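PDB 1O8X: tryparedoxin from Crithidia fasciculata, which is a thioredoxin-like oxidoreductase of trypanosomatids that probably passes reducing equivalents to disulfide-containing partners through a redox-active cysteine pair. Local coordinates for residues E12-G17 / A88-Q93; P48-F53 / A129-D134. The protein carries 1 engineered substitution. All blocks are in the same frame, centred on the assembly; numbering follows the deposited sequence.

Contact 1. Residues E12-G17 / A88-Q93; sequences EKLRRG and AVPFAQ
Arg15 and Ala88 form an antiparallel hydrogen-bonded pair, with their CA atoms 4.9 Å apart. Arg15 N donates to Ala88 O at 2.8 Å. The return bond, Ala88 N to Arg15 O, is 3.0 Å long. Beyond Ala88 the second chain leaves the strand and runs through Val89 and Pro90 into a short 3-10 turn.

The side chains of Arg15 and Ala88 lie on the same face of the sheet, CB to CB 4.2 Å. The Arg15 chain crosses Pro90 obliquely. Its bend at chi2 (-51°) lays CD against the Pro90 ring, and a second bend at chi3 (-57°) turns the chain on beyond it. Arg15 CD lies 4.0 Å from Pro90 CG. The guanidinium leads away from 88-93, and NH1 forms a salt bridge with Glu20 OE2 on strand 19-22. Phe77 and Phe81 of helix 74-81 cover Ala88 on this face, and Phe81 also touches Arg15.

Leu14 is buried. Its CB packs 3.6 Å from Ala88 O, and its CD2 meets Val89 CG2 at 4.2 Å. Val66 of strand 63-69 touches both Leu14 and Val89.

The pairing joins the N-terminal hairpin, strands 13-16 and 19-22, to strand 87-88 of the mixed sheet, extending the central sheet of the thioredoxin fold.

Contact 2. Residues P48-F53 / A129-D134; sequences PQLIEF and ATLVKD
Leu131, in helix 127-131, faces helix 41-57 of the thioredoxin-like fold, with its CA 7.6 Å from that of Leu50. The chain then makes a type I beta turn from Leu131 to Asp134. No hydrogen bond crosses between the two segments, so side-chain packing carries the contact.

Leu131 is the central group. Its CG is anti to the backbone N (chi1 -177°), which carries CG toward helix 41-57; chi2 (149°) then sets the two methyls. CD1 meets Leu50 CD1 at 3.7 Å, where the two leucine side chains cross at about a right angle. The same methyl sits over one face of the Phe53 ring in an off-centre CH-pi contact, 4.3 Å from the centroid. CD2 turns to the helix backbone and lies 3.9 Å from Gln49 O. That oxygen also accepts the helical bond from Phe53 N. Phe46, one turn earlier in helix 41-57, touches both Leu131 and Val132.

The Phe53 ring has further aromatic neighbours: Phe57 meets it edge-to-face, and Trp142 meets it with the planes at about 45°. Trp142 NE1 is also hydrogen-bonded to Asp134 OD2, which ties the turn to this aromatic group.

At the more open border, Gln49 and Val132 pass obliquely. Gln49 NE2 is held by Gly45 O in its own helix, while Gln49 OE1 lies 3.5 Å from Val132 CG1.

Contacts 1 and 2 lie on opposite sides of the chain's centre. Their centres are 23 Å apart, their nearest atoms are about 11 Å apart, and they do not touch. Along the chain the segments alternate: 12-17, 48-53, 88-93, 129-134. Contact 1 lies toward one edge of the mixed sheet, where strand 13-16 meets strand 87-88. In contact 2, helix 41-57 meets helix 127-131 and the turn from Leu131 to Asp134. Helix 41-57 follows strand 30-36 and Cys40 of the redox motif; the engineered Ala43 lies in its first turn. Contact 1 thus joins the N-terminal strand 13-16 to the sheet, and contact 2 packs the C-terminal helix 127-131 on helix 41-57.

Contact 1. Residues E12-G17 / A88-Q93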
# COMPACT_ATOMS: atom_id res chain seq x y z
N GLU A 12 13.49 -0.05 -8.36
CA GLU A 12 14.49 0.24 -7.34
C GLU A 12 14.09 1.40 -6.43
O GLU A 12 14.61 1.54 -5.33
CB GLU A 12 15.83 0.56 -8.00
CG GLU A 12 16.62 -0.66 -8.46
CD GLU A 12 18.11 -0.38 -8.55
OE1 GLU A 12 18.48 0.69 -9.08
OE2 GLU A 12 18.91 -1.22 -8.09
N LYS A 13 13.18 2.24 -6.91
CA LYS A 13 12.78 3.44 -6.18
C LYS A 13 11.28 3.59 -6.13
O LYS A 13 10.58 3.24 -7.07
CB LYS A 13 13.39 4.69 -6.81
CG LYS A 13 14.91 4.74 -6.78
CD LYS A 13 15.42 6.15 -6.61
CE LYS A 13 16.94 6.17 -6.53
NZ LYS A 13 17.59 5.71 -7.80
N LEU A 14 10.80 4.13 -5.01
CA LEU A 14 9.38 4.44 -4.84
C LEU A 14 9.25 5.91 -4.52
O LEU A 14 10.17 6.52 -3.97
CB LEU A 14 8.77 3.62 -3.70
CG LEU A 14 8.80 2.10 -3.84
CD1 LEU A 14 8.38 1.49 -2.50
CD2 LEU A 14 7.87 1.66 -4.96
N ARG A 15 8.10 6.49 -4.87
CA ARG A 15 7.84 7.90 -4.58
C ARG A 15 7.59 8.11 -3.09
O ARG A 15 6.92 7.29 -2.46
CB ARG A 15 6.63 8.40 -5.36
CG ARG A 15 6.67 8.21 -6.88
CD ARG A 15 7.94 8.73 -7.56
NE ARG A 15 8.16 10.15 -7.29
CZ ARG A 15 9.09 10.89 -7.90
NH1 ARG A 15 9.89 10.35 -8.81
NH2 ARG A 15 9.22 12.18 -7.59
N ARG A 16 8.11 9.21 -2.54
CA ARG A 16 7.77 9.68 -1.20
C ARG A 16 7.73 11.19 -1.24
O ARG A 16 8.73 11.84 -1.59
CB ARG A 16 8.78 9.19 -0.14
CG ARG A 16 8.44 9.59 1.31
CD ARG A 16 9.53 9.29 2.33
NE ARG A 16 10.79 9.97 2.01
CZ ARG A 16 11.91 9.86 2.72
NH1 ARG A 16 11.95 9.12 3.82
NH2 ARG A 16 12.99 10.51 2.32
N GLY A 17 6.57 11.77 -0.92
CA GLY A 17 6.39 13.20 -1.08
C GLY A 17 6.68 13.58 -2.53
O GLY A 17 6.14 12.99 -3.45
N ALA A 88 4.62 5.46 -2.89
CA ALA A 88 3.85 5.06 -4.06
C ALA A 88 4.71 4.43 -5.13
O ALA A 88 5.86 4.84 -5.33
CB ALA A 88 3.12 6.26 -4.66
N VAL A 89 4.15 3.44 -5.82
CA VAL A 89 4.77 2.97 -7.07
C VAL A 89 4.64 4.12 -8.05
O VAL A 89 3.56 4.70 -8.19
CB VAL A 89 4.06 1.71 -7.63
CG1 VAL A 89 4.68 1.30 -8.97
CG2 VAL A 89 4.12 0.56 -6.63
N PRO A 90 5.73 4.49 -8.73
CA PRO A 90 5.65 5.62 -9.66
C PRO A 90 4.62 5.36 -10.75
O PRO A 90 4.45 4.21 -11.17
CB PRO A 90 7.07 5.70 -10.25
CG PRO A 90 7.94 5.06 -9.21
CD PRO A 90 7.10 3.94 -8.65
N PHE A 91 3.91 6.40 -11.17
CA PHE A 91 2.89 6.30 -12.21
C PHE A 91 3.40 5.63 -13.50
O PHE A 91 2.66 4.91 -14.16
CB PHE A 91 2.30 7.69 -12.52
CG PHE A 91 1.16 7.65 -13.49
CD1 PHE A 91 -0.12 7.29 -13.07
CD2 PHE A 91 1.35 7.94 -14.85
CE1 PHE A 91 -1.19 7.24 -13.96
CE2 PHE A 91 0.29 7.89 -15.75
CZ PHE A 91 -0.98 7.54 -15.31
N ALA A 92 4.68 5.87 -13.83
CA ALA A 92 5.32 5.25 -14.99
C ALA A 92 5.41 3.73 -14.91
O ALA A 92 5.52 3.05 -15.93
CB ALA A 92 6.71 5.85 -15.21
N GLN A 93 5.35 3.19 -13.68
CA GLN A 93 5.42 1.75 -13.45
C GLN A 93 4.03 1.16 -13.18
O GLN A 93 3.91 0.17 -12.45
CB GLN A 93 6.39 1.44 -12.30
CG GLN A 93 7.84 1.18 -12.74
CD GLN A 93 8.58 2.43 -13.19
OE1 GLN A 93 9.27 2.41 -14.21
NE2 GLN A 93 8.45 3.51 -12.43

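Contact 2. Residues P48-F53 / A129-D134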
# COMPACT_ATOMS: atom_id res chain seq x y z
N PRO A 48 -8.73 8.18 5.23
CA PRO A 48 -8.40 8.85 6.51
C PRO A 48 -8.22 7.89 7.69
O PRO A 48 -7.41 8.17 8.57
CB PRO A 48 -9.61 9.79 6.73
CG PRO A 48 -10.21 9.94 5.39
CD PRO A 48 -10.01 8.66 4.69
N GLN A 49 -8.95 6.78 7.71
CA GLN A 49 -8.77 5.78 8.76
C GLN A 49 -7.40 5.10 8.63
O GLN A 49 -6.73 4.83 9.63
CB GLN A 49 -9.91 4.77 8.73
CG GLN A 49 -11.28 5.41 9.04
CD GLN A 49 -12.41 4.43 8.82
OE1 GLN A 49 -12.70 3.61 9.69
NE2 GLN A 49 -13.06 4.51 7.66
N LEU A 50 -6.97 4.85 7.40
CA LEU A 50 -5.66 4.27 7.17
C LEU A 50 -4.57 5.29 7.53
O LEU A 50 -3.56 4.92 8.13
CB LEU A 50 -5.54 3.78 5.72
CG LEU A 50 -4.17 3.22 5.32
CD1 LEU A 50 -3.73 2.05 6.20
CD2 LEU A 50 -4.23 2.79 3.87
N ILE A 51 -4.79 6.57 7.23
CA ILE A 51 -3.81 7.59 7.59
C ILE A 51 -3.66 7.68 9.12
O ILE A 51 -2.54 7.75 9.63
CB ILE A 51 -4.18 8.98 6.99
CG1 ILE A 51 -3.96 8.96 5.48
CG2 ILE A 51 -3.35 10.10 7.63
CD1 ILE A 51 -4.50 10.21 4.77
N GLU A 52 -4.77 7.63 9.85
CA GLU A 52 -4.70 7.69 11.31
C GLU A 52 -3.93 6.50 11.87
O GLU A 52 -3.08 6.64 12.75
CB GLU A 52 -6.11 7.71 11.88
CG GLU A 52 -6.17 7.82 13.40
CD GLU A 52 -7.56 8.06 13.94
OE1 GLU A 52 -8.51 8.37 13.16
OE2 GLU A 52 -7.70 7.93 15.17
N PHE A 53 -4.22 5.31 11.37
CA PHE A 53 -3.51 4.11 11.79
C PHE A 53 -2.02 4.17 11.45
O PHE A 53 -1.16 3.84 12.29
CB PHE A 53 -4.18 2.89 11.16
CG PHE A 53 -3.71 1.59 11.75
CD1 PHE A 53 -4.34 1.05 12.87
CD2 PHE A 53 -2.62 0.91 11.21
CE1 PHE A 53 -3.89 -0.16 13.43
CE2 PHE A 53 -2.17 -0.29 11.77
CZ PHE A 53 -2.81 -0.82 12.87
N ALA A 129 -10.62 -4.48 5.46
CA ALA A 129 -11.79 -4.84 6.26
C ALA A 129 -11.48 -4.87 7.75
O ALA A 129 -12.30 -4.45 8.57
CB ALA A 129 -12.33 -6.20 5.80
N THR A 130 -10.32 -5.39 8.11
CA THR A 130 -10.02 -5.58 9.53
C THR A 130 -9.58 -4.28 10.20
O THR A 130 -9.88 -4.07 11.39
CB THR A 130 -8.96 -6.67 9.74
OG1 THR A 130 -7.78 -6.31 9.01
CG2 THR A 130 -9.41 -8.02 9.15
N LEU A 131 -8.91 -3.41 9.46
CA LEU A 131 -8.42 -2.17 10.06
C LEU A 131 -9.55 -1.31 10.61
O LEU A 131 -9.42 -0.73 11.69
CB LEU A 131 -7.56 -1.42 9.06
CG LEU A 131 -6.88 -0.12 9.50
CD1 LEU A 131 -5.57 0.05 8.74
CD2 LEU A 131 -7.74 1.08 9.29
N VAL A 132 -10.65 -1.21 9.87
CA VAL A 132 -11.73 -0.32 10.30
C VAL A 132 -12.38 -0.80 11.60
O VAL A 132 -12.98 -0.01 12.32
CB VAL A 132 -12.76 -0.02 9.20
CG1 VAL A 132 -12.11 0.60 7.98
CG2 VAL A 132 -13.51 -1.27 8.82
N LYS A 133 -12.22 -2.08 11.91
CA LYS A 133 -12.77 -2.64 13.14
C LYS A 133 -11.76 -2.73 14.27
O LYS A 133 -12.13 -3.06 15.41
CB LYS A 133 -13.31 -4.02 12.85
CG LYS A 133 -14.49 -3.95 11.92
CD LYS A 133 -15.18 -5.28 11.80
CE LYS A 133 -15.89 -5.68 13.08
NZ LYS A 133 -17.18 -4.95 13.26
N ASP A 134 -10.50 -2.42 13.97
CA ASP A 134 -9.44 -2.55 14.95
C ASP A 134 -8.53 -1.34 14.88
O ASP A 134 -7.36 -1.48 14.55
CB ASP A 134 -8.72 -3.88 14.72
CG ASP A 134 -7.62 -4.16 15.73
OD1 ASP A 134 -7.66 -3.67 16.89
OD2 ASP A 134 -6.67 -4.92 15.40